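Local atomic coordinates of PT26-6P (Thermococcus sp., PDB entry 2WB7), a protein that is of unknown function but is encoded by a family of extrachromosomal mobile elements from Euryarchaea and carries two immunoglobulin-like domains and a helical domain. Residues A[48-53]-A[206-211]; A[84-89]-A[170-175]; A[52-57]-A[72-77]; A[40-45]-A[212-217]. All coordinates share one frame; numbering follows the deposited sequence.

Contact 1. Residues A[48-53]-A[206-211]; sequences AGQVLI and IDFTLK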
loop_
_atom_site.group_PDB
_atom_site.type_symbol
_atom_site.label_atom_id
_atom_site.label_comp_id
_atom_site.label_asym_id
_atom_site.label_seq_id
_atom_site.Cartn_x
_atom_site.Cartn_y
_atom_site.Cartn_z
ATOM N N ALA A 48 5.945 38.004 16.178
ATOM C CA ALA A 48 5.493 38.975 17.164
ATOM C C ALA A 48 4.210 38.452 17.820
ATOM O O ALA A 48 3.603 37.490 17.339
ATOM C CB ALA A 48 5.237 40.313 16.497
ATOM N N GLY A 49 3.786 39.082 18.910
ATOM C CA GLY A 49 2.546 38.685 19.564
ATOM C C GLY A 49 2.775 38.123 20.953
ATOM O O GLY A 49 3.831 37.551 21.241
ATOM N N GLN A 50 1.778 38.296 21.819
ATOM C CA GLN A 50 1.845 37.828 23.198
ATOM C C GLN A 50 2.019 36.313 23.260
ATOM O O GLN A 50 2.086 35.729 24.345
ATOM C CB GLN A 50 0.571 38.217 23.960
ATOM C CG GLN A 50 0.249 39.709 23.987
ATOM C CD GLN A 50 -0.654 40.121 22.838
ATOM O OE1 GLN A 50 -0.557 39.575 21.732
ATOM N NE2 GLN A 50 -1.547 41.088 23.094
ATOM N N VAL A 51 2.053 35.683 22.088
ATOM C CA VAL A 51 2.227 34.242 21.975
ATOM C C VAL A 51 2.903 33.928 20.638
ATOM O O VAL A 51 2.530 34.467 19.594
ATOM C CB VAL A 51 0.878 33.505 22.046
ATOM C CG1 VAL A 51 1.100 32.015 22.111
ATOM C CG2 VAL A 51 0.078 33.973 23.233
ATOM N N LEU A 52 3.922 33.080 20.682
ATOM C CA LEU A 52 4.535 32.567 19.471
ATOM C C LEU A 52 3.846 31.248 19.152
ATOM O O LEU A 52 3.629 30.428 20.047
ATOM C CB LEU A 52 6.038 32.357 19.659
ATOM C CG LEU A 52 6.950 33.551 19.359
ATOM C CD1 LEU A 52 6.854 33.984 17.876
ATOM C CD2 LEU A 52 6.618 34.700 20.294
ATOM N N ILE A 53 3.477 31.050 17.888
ATOM C CA ILE A 53 2.756 29.844 17.489
ATOM C C ILE A 53 3.575 29.025 16.505
ATOM O O ILE A 53 4.025 29.550 15.488
ATOM C CB ILE A 53 1.399 30.186 16.841
ATOM C CG1 ILE A 53 0.662 31.241 17.678
ATOM C CG2 ILE A 53 0.567 28.923 16.651
ATOM C CD1 ILE A 53 -0.785 31.496 17.259
ATOM N N ILE A 206 -5.887 43.235 28.222
ATOM C CA ILE A 206 -5.722 43.580 26.810
ATOM C C ILE A 206 -5.934 42.382 25.875
ATOM O O ILE A 206 -5.117 41.464 25.835
ATOM C CB ILE A 206 -4.320 44.158 26.557
ATOM C CG1 ILE A 206 -4.053 45.336 27.499
ATOM C CG2 ILE A 206 -4.163 44.558 25.100
ATOM C CD1 ILE A 206 -2.572 45.637 27.703
ATOM N N ASP A 207 -7.017 42.407 25.107
ATOM C CA ASP A 207 -7.366 41.305 24.221
ATOM C C ASP A 207 -6.438 41.119 23.021
ATOM O O ASP A 207 -5.904 42.089 22.470
ATOM C CB ASP A 207 -8.801 41.472 23.744
ATOM C CG ASP A 207 -9.786 41.281 24.858
ATOM O OD1 ASP A 207 -10.986 41.577 24.667
ATOM O OD2 ASP A 207 -9.347 40.832 25.935
ATOM N N PHE A 208 -6.241 39.857 22.633
ATOM C CA PHE A 208 -5.521 39.536 21.409
ATOM C C PHE A 208 -6.197 38.392 20.665
ATOM O O PHE A 208 -6.905 37.561 21.247
ATOM C CB PHE A 208 -4.052 39.185 21.688
ATOM C CG PHE A 208 -3.876 37.996 22.585
ATOM C CD1 PHE A 208 -3.856 36.701 22.062
ATOM C CD2 PHE A 208 -3.738 38.166 23.951
ATOM C CE1 PHE A 208 -3.708 35.600 22.890
ATOM C CE2 PHE A 208 -3.579 37.069 24.787
ATOM C CZ PHE A 208 -3.571 35.782 24.255
ATOM N N THR A 209 -5.988 38.384 19.360
ATOM C CA THR A 209 -6.374 37.277 18.523
ATOM C C THR A 209 -5.180 37.009 17.625
ATOM O O THR A 209 -4.852 37.804 16.741
ATOM C CB THR A 209 -7.605 37.597 17.677
ATOM O OG1 THR A 209 -8.764 37.607 18.515
ATOM C CG2 THR A 209 -7.776 36.547 16.589
ATOM N N LEU A 210 -4.484 35.914 17.898
ATOM C CA LEU A 210 -3.325 35.573 17.103
ATOM C C LEU A 210 -3.696 34.435 16.174
ATOM O O LEU A 210 -4.544 33.590 16.497
ATOM C CB LEU A 210 -2.128 35.240 18.003
ATOM C CG LEU A 210 -1.706 36.420 18.898
ATOM C CD1 LEU A 210 -0.494 36.086 19.770
ATOM C CD2 LEU A 210 -1.437 37.682 18.076
ATOM N N LYS A 211 -3.085 34.435 15.003
ATOM C CA LYS A 211 -3.426 33.470 13.985
ATOM C C LYS A 211 -2.177 33.079 13.213
ATOM O O LYS A 211 -1.388 33.934 12.802
ATOM C CB LYS A 211 -4.497 34.041 13.054
ATOM C CG LYS A 211 -4.324 33.666 11.589
ATOM C CD LYS A 211 -5.128 34.617 10.695
ATOM C CE LYS A 211 -4.831 34.393 9.213
ATOM N NZ LYS A 211 -5.300 33.050 8.759
#

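Contact 2. Residues A[84-89]-A[170-175]; sequences KVHITE and KGYQEA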
loop_
_atom_site.group_PDB
_atom_site.type_symbol
_atom_site.label_atom_id
_atom_site.label_comp_id
_atom_site.label_asym_id
_atom_site.label_seq_id
_atom_site.Cartn_x
_atom_site.Cartn_y
_atom_site.Cartn_z
ATOM N N LYS A 84 0.396 38.222 33.306
ATOM C CA LYS A 84 0.098 36.900 32.782
ATOM C C LYS A 84 -0.758 36.904 31.516
ATOM O O LYS A 84 -1.707 37.682 31.378
ATOM C CB LYS A 84 -0.564 36.050 33.864
ATOM C CG LYS A 84 0.394 35.671 34.976
ATOM C CD LYS A 84 -0.350 35.020 36.126
ATOM C CE LYS A 84 0.609 34.514 37.194
ATOM N NZ LYS A 84 -0.116 33.808 38.298
ATOM N N VAL A 85 -0.395 36.012 30.596
ATOM C CA VAL A 85 -1.148 35.782 29.378
ATOM C C VAL A 85 -2.168 34.672 29.618
ATOM O O VAL A 85 -1.809 33.588 30.050
ATOM C CB VAL A 85 -0.211 35.367 28.242
ATOM C CG1 VAL A 85 -1.012 34.914 27.056
ATOM C CG2 VAL A 85 0.696 36.523 27.867
ATOM N N HIS A 86 -3.443 34.963 29.371
ATOM C CA HIS A 86 -4.512 33.964 29.494
ATOM C C HIS A 86 -4.920 33.480 28.111
ATOM O O HIS A 86 -5.124 34.296 27.206
ATOM C CB HIS A 86 -5.746 34.569 30.161
ATOM C CG HIS A 86 -5.560 34.901 31.605
ATOM N ND1 HIS A 86 -6.200 34.212 32.612
ATOM C CD2 HIS A 86 -4.821 35.859 32.214
ATOM C CE1 HIS A 86 -5.853 34.722 33.780
ATOM N NE2 HIS A 86 -5.021 35.724 33.566
ATOM N N ILE A 87 -5.057 32.167 27.935
ATOM C CA ILE A 87 -5.535 31.654 26.650
ATOM C C ILE A 87 -6.966 31.166 26.810
ATOM O O ILE A 87 -7.237 30.263 27.604
ATOM C CB ILE A 87 -4.625 30.551 26.103
ATOM C CG1 ILE A 87 -3.171 30.984 26.207
ATOM C CG2 ILE A 87 -4.947 30.281 24.659
ATOM C CD1 ILE A 87 -2.217 29.932 25.722
ATOM N N THR A 88 -7.889 31.780 26.080
ATOM C CA THR A 88 -9.307 31.497 26.295
ATOM C C THR A 88 -9.845 30.460 25.335
ATOM O O THR A 88 -10.824 29.755 25.637
ATOM C CB THR A 88 -10.163 32.746 26.141
ATOM O OG1 THR A 88 -9.494 33.850 26.756
ATOM C CG2 THR A 88 -11.518 32.532 26.817
ATOM N N GLU A 89 -9.208 30.372 24.175
ATOM C CA GLU A 89 -9.676 29.466 23.155
ATOM C C GLU A 89 -8.666 29.334 22.042
ATOM O O GLU A 89 -8.297 30.317 21.411
ATOM C CB GLU A 89 -10.995 29.978 22.578
ATOM C CG GLU A 89 -11.493 29.176 21.401
ATOM C CD GLU A 89 -12.389 29.988 20.487
ATOM O OE1 GLU A 89 -11.849 30.800 19.701
ATOM O OE2 GLU A 89 -13.629 29.807 20.549
ATOM N N LYS A 170 -6.835 32.940 21.083
ATOM C CA LYS A 170 -7.537 34.073 21.639
ATOM C C LYS A 170 -7.396 34.089 23.151
ATOM O O LYS A 170 -7.269 33.038 23.794
ATOM C CB LYS A 170 -9.011 34.014 21.249
ATOM C CG LYS A 170 -9.244 34.158 19.762
ATOM C CD LYS A 170 -10.731 34.203 19.443
ATOM C CE LYS A 170 -10.951 34.315 17.942
ATOM N NZ LYS A 170 -12.405 34.308 17.588
ATOM N N GLY A 171 -7.420 35.293 23.711
ATOM C CA GLY A 171 -7.324 35.489 25.146
ATOM C C GLY A 171 -6.863 36.899 25.436
ATOM O O GLY A 171 -6.907 37.765 24.551
ATOM N N TYR A 172 -6.399 37.135 26.661
ATOM C CA TYR A 172 -5.991 38.477 27.061
ATOM C C TYR A 172 -4.771 38.507 27.967
ATOM O O TYR A 172 -4.555 37.593 28.768
ATOM C CB TYR A 172 -7.138 39.157 27.785
ATOM C CG TYR A 172 -7.501 38.478 29.086
ATOM C CD1 TYR A 172 -6.809 38.760 30.256
ATOM C CD2 TYR A 172 -8.535 37.559 29.141
ATOM C CE1 TYR A 172 -7.143 38.151 31.444
ATOM C CE2 TYR A 172 -8.877 36.945 30.326
ATOM C CZ TYR A 172 -8.182 37.244 31.476
ATOM O OH TYR A 172 -8.517 36.628 32.664
ATOM N N GLN A 173 -3.987 39.577 27.854
ATOM C CA GLN A 173 -2.865 39.784 28.760
ATOM C C GLN A 173 -3.217 40.748 29.885
ATOM O O GLN A 173 -3.866 41.778 29.661
ATOM C CB GLN A 173 -1.633 40.294 28.023
ATOM C CG GLN A 173 -0.392 40.228 28.881
ATOM C CD GLN A 173 0.862 40.512 28.100
ATOM O OE1 GLN A 173 0.799 40.921 26.939
ATOM N NE2 GLN A 173 2.021 40.309 28.734
ATOM N N GLU A 174 -2.779 40.409 31.097
ATOM C CA GLU A 174 -2.946 41.287 32.237
ATOM C C GLU A 174 -1.904 42.403 32.206
ATOM O O GLU A 174 -0.734 42.167 31.878
ATOM C CB GLU A 174 -2.812 40.504 33.532
ATOM C CG GLU A 174 -3.915 39.483 33.768
ATOM C CD GLU A 174 -3.763 38.767 35.110
ATOM O OE1 GLU A 174 -3.741 37.516 35.131
ATOM O OE2 GLU A 174 -3.650 39.456 36.148
ATOM N N ALA A 175 -2.345 43.618 32.537
ATOM C CA ALA A 175 -1.453 44.763 32.692
ATOM C C ALA A 175 -1.449 45.176 34.162
ATOM O O ALA A 175 -2.506 45.397 34.742
ATOM C CB ALA A 175 -1.925 45.916 31.812
#

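Contact 3. Residues A[52-57]-A[72-77]; sequences LIHIYG and RLEIPN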
loop_
_atom_site.group_PDB
_atom_site.type_symbol
_atom_site.label_atom_id
_atom_site.label_comp_id
_atom_site.label_asym_id
_atom_site.label_seq_id
_atom_site.Cartn_x
_atom_site.Cartn_y
_atom_site.Cartn_z
ATOM N N LEU A 52 3.922 33.080 20.682
ATOM C CA LEU A 52 4.535 32.567 19.471
ATOM C C LEU A 52 3.846 31.248 19.152
ATOM O O LEU A 52 3.629 30.428 20.047
ATOM C CB LEU A 52 6.038 32.357 19.659
ATOM C CG LEU A 52 6.950 33.551 19.359
ATOM C CD1 LEU A 52 6.854 33.984 17.876
ATOM C CD2 LEU A 52 6.618 34.700 20.294
ATOM N N ILE A 53 3.477 31.050 17.888
ATOM C CA ILE A 53 2.756 29.844 17.489
ATOM C C ILE A 53 3.575 29.025 16.505
ATOM O O ILE A 53 4.025 29.550 15.488
ATOM C CB ILE A 53 1.399 30.186 16.841
ATOM C CG1 ILE A 53 0.662 31.241 17.678
ATOM C CG2 ILE A 53 0.567 28.923 16.651
ATOM C CD1 ILE A 53 -0.785 31.496 17.259
ATOM N N HIS A 54 3.771 27.746 16.825
ATOM C CA HIS A 54 4.410 26.792 15.919
ATOM C C HIS A 54 3.532 25.567 15.678
ATOM O O HIS A 54 2.921 25.023 16.610
ATOM C CB HIS A 54 5.767 26.367 16.460
ATOM C CG HIS A 54 6.744 27.495 16.569
ATOM N ND1 HIS A 54 7.612 27.827 15.552
ATOM C CD2 HIS A 54 6.973 28.384 17.569
ATOM C CE1 HIS A 54 8.338 28.869 15.920
ATOM N NE2 HIS A 54 7.971 29.224 17.139
ATOM N N ILE A 55 3.471 25.156 14.412
ATOM C CA ILE A 55 2.718 23.973 13.990
ATOM C C ILE A 55 3.653 22.889 13.461
ATOM O O ILE A 55 4.540 23.159 12.634
ATOM C CB ILE A 55 1.695 24.317 12.888
ATOM C CG1 ILE A 55 0.801 25.469 13.337
ATOM C CG2 ILE A 55 0.860 23.101 12.530
ATOM C CD1 ILE A 55 -0.075 26.003 12.242
ATOM N N TYR A 56 3.448 21.665 13.938
ATOM C CA TYR A 56 4.258 20.529 13.507
ATOM C C TYR A 56 3.420 19.332 13.058
ATOM O O TYR A 56 2.391 19.008 13.664
ATOM C CB TYR A 56 5.163 20.070 14.643
ATOM C CG TYR A 56 6.005 21.153 15.243
ATOM C CD1 TYR A 56 7.274 21.420 14.751
ATOM C CD2 TYR A 56 5.540 21.899 16.317
ATOM C CE1 TYR A 56 8.049 22.408 15.296
ATOM C CE2 TYR A 56 6.311 22.882 16.880
ATOM C CZ TYR A 56 7.569 23.136 16.365
ATOM O OH TYR A 56 8.348 24.129 16.922
ATOM N N GLY A 57 3.886 18.662 12.007
ATOM C CA GLY A 57 3.284 17.410 11.568
ATOM C C GLY A 57 4.341 16.485 10.997
ATOM O O GLY A 57 5.509 16.848 10.938
ATOM N N ARG A 72 2.617 24.261 19.171
ATOM C CA ARG A 72 3.378 24.719 20.313
ATOM C C ARG A 72 3.240 26.230 20.546
ATOM O O ARG A 72 3.598 27.040 19.685
ATOM C CB ARG A 72 4.837 24.334 20.141
ATOM C CG ARG A 72 5.733 24.837 21.226
ATOM C CD ARG A 72 7.157 24.720 20.768
ATOM N NE ARG A 72 8.047 24.403 21.874
ATOM C CZ ARG A 72 8.218 23.177 22.361
ATOM N NH1 ARG A 72 7.548 22.153 21.829
ATOM N NH2 ARG A 72 9.060 22.982 23.377
ATOM N N LEU A 73 2.731 26.595 21.720
ATOM C CA LEU A 73 2.536 27.992 22.092
ATOM C C LEU A 73 3.592 28.460 23.100
ATOM O O LEU A 73 3.677 27.916 24.196
ATOM C CB LEU A 73 1.155 28.157 22.719
ATOM C CG LEU A 73 -0.041 27.566 21.970
ATOM C CD1 LEU A 73 -1.334 27.933 22.675
ATOM C CD2 LEU A 73 -0.050 28.072 20.553
ATOM N N GLU A 74 4.392 29.459 22.738
ATOM C CA GLU A 74 5.327 30.066 23.691
ATOM C C GLU A 74 4.783 31.352 24.291
ATOM O O GLU A 74 4.489 32.302 23.575
ATOM C CB GLU A 74 6.663 30.393 23.028
ATOM C CG GLU A 74 7.158 29.334 22.072
ATOM C CD GLU A 74 8.058 29.923 20.978
ATOM O OE1 GLU A 74 8.233 29.255 19.923
ATOM O OE2 GLU A 74 8.562 31.067 21.165
ATOM N N ILE A 75 4.652 31.378 25.610
ATOM C CA ILE A 75 4.439 32.632 26.309
ATOM C C ILE A 75 5.803 33.251 26.642
ATOM O O ILE A 75 6.519 32.743 27.500
ATOM C CB ILE A 75 3.632 32.431 27.597
ATOM C CG1 ILE A 75 2.583 31.324 27.422
ATOM C CG2 ILE A 75 3.005 33.734 28.038
ATOM C CD1 ILE A 75 1.575 31.577 26.355
ATOM N N PRO A 76 6.170 34.346 25.950
ATOM C CA PRO A 76 7.460 34.963 26.245
ATOM C C PRO A 76 7.433 35.629 27.613
ATOM O O PRO A 76 6.375 36.060 28.066
ATOM C CB PRO A 76 7.614 36.023 25.152
ATOM C CG PRO A 76 6.265 36.203 24.535
ATOM C CD PRO A 76 5.330 35.171 25.067
ATOM N N ASN A 77 8.583 35.702 28.268
ATOM C CA ASN A 77 8.675 36.367 29.559
ATOM C C ASN A 77 8.206 37.825 29.490
ATOM O O ASN A 77 8.231 38.431 28.428
ATOM C CB ASN A 77 10.113 36.310 30.068
ATOM C CG ASN A 77 10.186 36.168 31.563
ATOM O OD1 ASN A 77 9.314 36.651 32.290
ATOM N ND2 ASN A 77 11.219 35.486 32.038
#

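Contact 4. Residues A[40-45]-A[212-217]; sequences VEYGNG and AETTTA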
loop_
_atom_site.group_PDB
_atom_site.type_symbol
_atom_site.label_atom_id
_atom_site.label_comp_id
_atom_site.label_asym_id
_atom_site.label_seq_id
_atom_site.Cartn_x
_atom_site.Cartn_y
_atom_site.Cartn_z
ATOM N N VAL A 40 8.129 17.675 11.665
ATOM C CA VAL A 40 8.737 18.800 11.003
ATOM C C VAL A 40 7.826 20.000 11.205
ATOM O O VAL A 40 6.608 19.850 11.263
ATOM C CB VAL A 40 8.906 18.507 9.500
ATOM C CG1 VAL A 40 9.197 19.787 8.722
ATOM C CG2 VAL A 40 10.017 17.503 9.309
ATOM N N GLU A 41 8.398 21.189 11.339
ATOM C CA GLU A 41 7.551 22.358 11.428
ATOM C C GLU A 41 6.833 22.521 10.098
ATOM O O GLU A 41 7.436 22.383 9.034
ATOM C CB GLU A 41 8.359 23.603 11.770
ATOM C CG GLU A 41 7.611 24.569 12.680
ATOM C CD GLU A 41 8.193 25.973 12.637
ATOM O OE1 GLU A 41 7.945 26.771 13.577
ATOM O OE2 GLU A 41 8.906 26.268 11.653
ATOM N N TYR A 42 5.531 22.770 10.167
ATOM C CA TYR A 42 4.743 23.019 8.976
ATOM C C TYR A 42 4.623 24.515 8.797
ATOM O O TYR A 42 4.373 24.993 7.698
ATOM C CB TYR A 42 3.351 22.397 9.098
ATOM C CG TYR A 42 3.284 20.926 8.736
ATOM C CD1 TYR A 42 4.417 20.112 8.790
ATOM C CD2 TYR A 42 2.082 20.344 8.363
ATOM C CE1 TYR A 42 4.347 18.752 8.467
ATOM C CE2 TYR A 42 2.005 18.993 8.043
ATOM C CZ TYR A 42 3.133 18.211 8.089
ATOM O OH TYR A 42 3.021 16.886 7.772
ATOM N N GLY A 43 4.793 25.248 9.892
ATOM C CA GLY A 43 4.829 26.707 9.847
ATOM C C GLY A 43 4.589 27.348 11.197
ATOM O O GLY A 43 4.376 26.654 12.189
ATOM N N ASN A 44 4.612 28.677 11.234
ATOM C CA ASN A 44 4.470 29.414 12.493
ATOM C C ASN A 44 3.738 30.751 12.368
ATOM O O ASN A 44 3.504 31.242 11.263
ATOM C CB ASN A 44 5.843 29.638 13.139
ATOM C CG ASN A 44 6.851 30.191 12.175
ATOM O OD1 ASN A 44 6.651 31.248 11.589
ATOM N ND2 ASN A 44 7.946 29.473 11.999
ATOM N N GLY A 45 3.361 31.322 13.509
ATOM C CA GLY A 45 2.710 32.625 13.516
ATOM C C GLY A 45 3.756 33.687 13.234
ATOM O O GLY A 45 4.961 33.398 13.249
ATOM N N ALA A 212 -1.996 31.774 13.052
ATOM C CA ALA A 212 -0.878 31.223 12.307
ATOM C C ALA A 212 -1.414 30.284 11.237
ATOM O O ALA A 212 -2.534 29.786 11.329
ATOM C CB ALA A 212 0.093 30.497 13.243
ATOM N N GLU A 213 -0.607 30.060 10.213
ATOM C CA GLU A 213 -0.993 29.205 9.108
ATOM C C GLU A 213 0.245 28.535 8.519
ATOM O O GLU A 213 1.350 29.057 8.628
ATOM C CB GLU A 213 -1.694 30.036 8.049
ATOM C CG GLU A 213 -2.120 29.285 6.820
ATOM C CD GLU A 213 -2.905 30.175 5.903
ATOM O OE1 GLU A 213 -2.562 30.240 4.699
ATOM O OE2 GLU A 213 -3.850 30.829 6.411
ATOM N N THR A 214 0.061 27.378 7.897
ATOM C CA THR A 214 1.189 26.664 7.318
ATOM C C THR A 214 1.395 27.078 5.871
ATOM O O THR A 214 0.578 27.805 5.306
ATOM C CB THR A 214 1.009 25.136 7.419
ATOM O OG1 THR A 214 -0.219 24.752 6.791
ATOM C CG2 THR A 214 0.966 24.710 8.881
ATOM N N THR A 215 2.486 26.615 5.275
ATOM C CA THR A 215 2.757 26.932 3.880
ATOM C C THR A 215 3.153 25.680 3.114
ATOM O O THR A 215 4.168 25.063 3.417
ATOM C CB THR A 215 3.889 27.979 3.761
ATOM O OG1 THR A 215 3.817 28.897 4.864
ATOM C CG2 THR A 215 3.771 28.744 2.443
ATOM N N THR A 216 2.355 25.296 2.125
ATOM C CA THR A 216 2.650 24.074 1.385
ATOM C C THR A 216 2.664 22.864 2.333
ATOM O O THR A 216 3.474 21.944 2.193
ATOM C CB THR A 216 3.999 24.203 0.631
ATOM O OG1 THR A 216 4.060 25.497 0.023
ATOM C CG2 THR A 216 4.148 23.131 -0.443
ATOM N N ALA A 217 1.754 22.870 3.300
ATOM C CA ALA A 217 1.597 21.724 4.189
ATOM C C ALA A 217 1.476 20.446 3.371
ATOM O O ALA A 217 2.168 19.465 3.639
ATOM C CB ALA A 217 0.372 21.898 5.076
HETATM O O HOH W 1 3.933 29.132 8.113
#

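Contact 1. Residues A[48-53]-A[206-211]
The side-chain amide of Gln50 rests against the base of the Phe208 side chain, with NE2 3.4 Å and OE1 3.5 Å from Phe208 CB. The Gln50 chain bends at chi2 (92°), which lays the amide there. The Gln50 and Phe208 side chains run antiparallel, and the amide and ring planes are 43° apart. Gln50 CB lies over the outer part of one face of the phenyl ring. Val51 stands roughly perpendicular to Phe208, with Val51 CG2 4.1 Å from Phe208 CE1. Val85 touches both Val51 and Phe208. Further along, Leu210 CD1 reaches into the bend at residues 49-51. It lies 3.7 Å from Val51 CB and also touches Val51 O and the CA of Gly49. The Ile53 side chain is directed at strand 198-213. Its CG1 lies anti to the carbonyl carbon (chi1 -46°), and the branch ends with Ile53 CD1 at 4.0 Å from Leu210 CB. The backbone bonds of Phe208 and Leu210 go to Gly171 and Val169 of the neighbouring strand, so the two segments meet through side chains. The loop leading into strand 52-62, with the start of that strand, packs on the inner side chains of strand 198-213. This is consistent with the two-sheet packing of an immunoglobulin-like domain.

Contact 2. Residues A[84-89]-A[170-175]
Backbone bonds pair Lys84, His86 and Glu89 with the antiparallel strand 163-178. Glu174 N donates to Lys84 O at 2.9 Å, and His86 N to Tyr172 O at the same length. The return bond from Tyr172 N to His86 O is weak. Lys170 N donates to Glu89 O at 3.0 Å. At the Glu89 end the ladder carries a classic beta bulge, in which Thr88 and Glu89 both face Lys170. Thr88 N gives Lys170 O a 2.7 Å bond, and Glu89 N adds a weak one. The bulge lies within the immunoglobulin-like domain, in the sheet that also holds strand 198-213. The His86 and Tyr172 rings form an offset stack, centroids 4.4 Å apart and planes 17° apart. Tyr172 CG sits between its backbone N and carbonyl carbon (chi1 64°), turning the phenol over His86. His86 CB makes a CH-pi contact with the phenol face. Among polar side chains, His86 NE2 donates to Glu174 OE1 at 2.7 Å. The acceptor is in the imidazole plane; NE2 approaches its anti side, somewhat out of the carboxylate plane. Glu174 OE2 bonds Trp176 NE1. Apolar packing is lighter: Val85 CG2 rests 4.0 Å from Gln173 CG, while Gln173 NE2 bonds Asn83 O.

Contact 3. Residues A[52-57]-A[72-77]
Leu52 and His54 pair with Glu74 and Arg72 in the beta hairpin of strands 52-62 and 66-75, part of the immunoglobulin-like domain. Two hydrogen-bonded pairs satisfy the backbone groups of these four residues. Leu52 N donates to Glu74 O at 3.0 Å. Glu74 N returns a bond of equal length to Leu52 O. Leu52 O also receives a CA-H contact from Leu73 CA at 3.4 Å. At the second pair, His54 N donates to Arg72 O. Arg72 N closes the pair on His54 O at 2.7 Å. Ile53 and Leu73 form the non-hydrogen-bonded pair between them. Ile53 turns its backbone bonding to Gly45 on the other side. Ile55 likewise bonds Tyr42 and Gly43, so strand 52-62 is bonded along both sides. Tyr56 continues the hairpin ladder to Gln70. On the face of Ile53 and Leu73, the two side chains lie alongside, with Ile53 CG2 4.0 Å from Leu73 CD2. The face carrying Leu52, His54, Arg72 and Glu74 is mixed. The Glu74 carboxylate lies beside Leu52 CB. Arg72 sends its guanidinium group to a salt bridge with Asp123. Arg72 CB meets the edge of the Tyr56 ring, 3.9 Å from Tyr56 CE2. The Tyr56 ring and the Arg72 guanidinium stand nearly perpendicular. With CG anti to the backbone N (chi1 176°), the Arg72 chain runs on past the phenol, and Tyr56 OH lies 4.1 Å from Arg72 CD.

Contact 4. Residues A[40-45]-A[212-217]
A classic beta bulge at Tyr42 and Gly43, both facing Ile55, lies beside Thr214, Thr215 and Ala217 in the chain that continues from strand 198-213. Direct polar contact between the backbones is slight: Thr215 N donates a weak bond to Tyr42 O at 3.5 Å. A water does more of the bridging. It donates to Glu213 O at 2.6 Å and accepts from Asn44 N at 3.2 Å. Thr215 OG1 is a third partner of this water. Apolar contacts gather at Tyr42. Thr214 CG2 lies against Tyr42 CB. Its OG1 sits between the backbone N and the carbonyl carbon (chi1 56°), which leaves the methyl facing Tyr42 and the hydroxyl facing Glu164 and Ile165 N, both hydrogen-bonded to it. Ala217 CB lies 4.0 Å from Tyr42 CD2. At the other end, Ala212 CB approaches Gly45 N at 3.4 Å. Tyr42 is fixed from outside as well, its OH bonded to Pro58 O and its ring stacked with His220. Strand 39-44 is bonded along strand 52-62, while Ala212 bonds Val167 and Glu213 forms a salt bridge with Arg166, both on strand 163-178, so the contact lies where the two sheets meet.

In the fold
From the N terminus, residues 40-45 open contact 4, which encloses the others. Residues 48-53 then begin contact 1, and residues 52-57, which overlap them, begin contact 3. Contact 3 closes first, at residues 72-77, as a local hairpin. Contact 2 opens afterwards at 84-89 and closes at 170-175, in series with contact 3. The chain then returns along strand 198-213 to close contact 1 and, directly after it, contact 4. No loops cross. Contact 3 ties strands within one sheet and contact 2 within the other. Contacts 1 and 4 join the two sheets, and their centres lie about 16 Å apart.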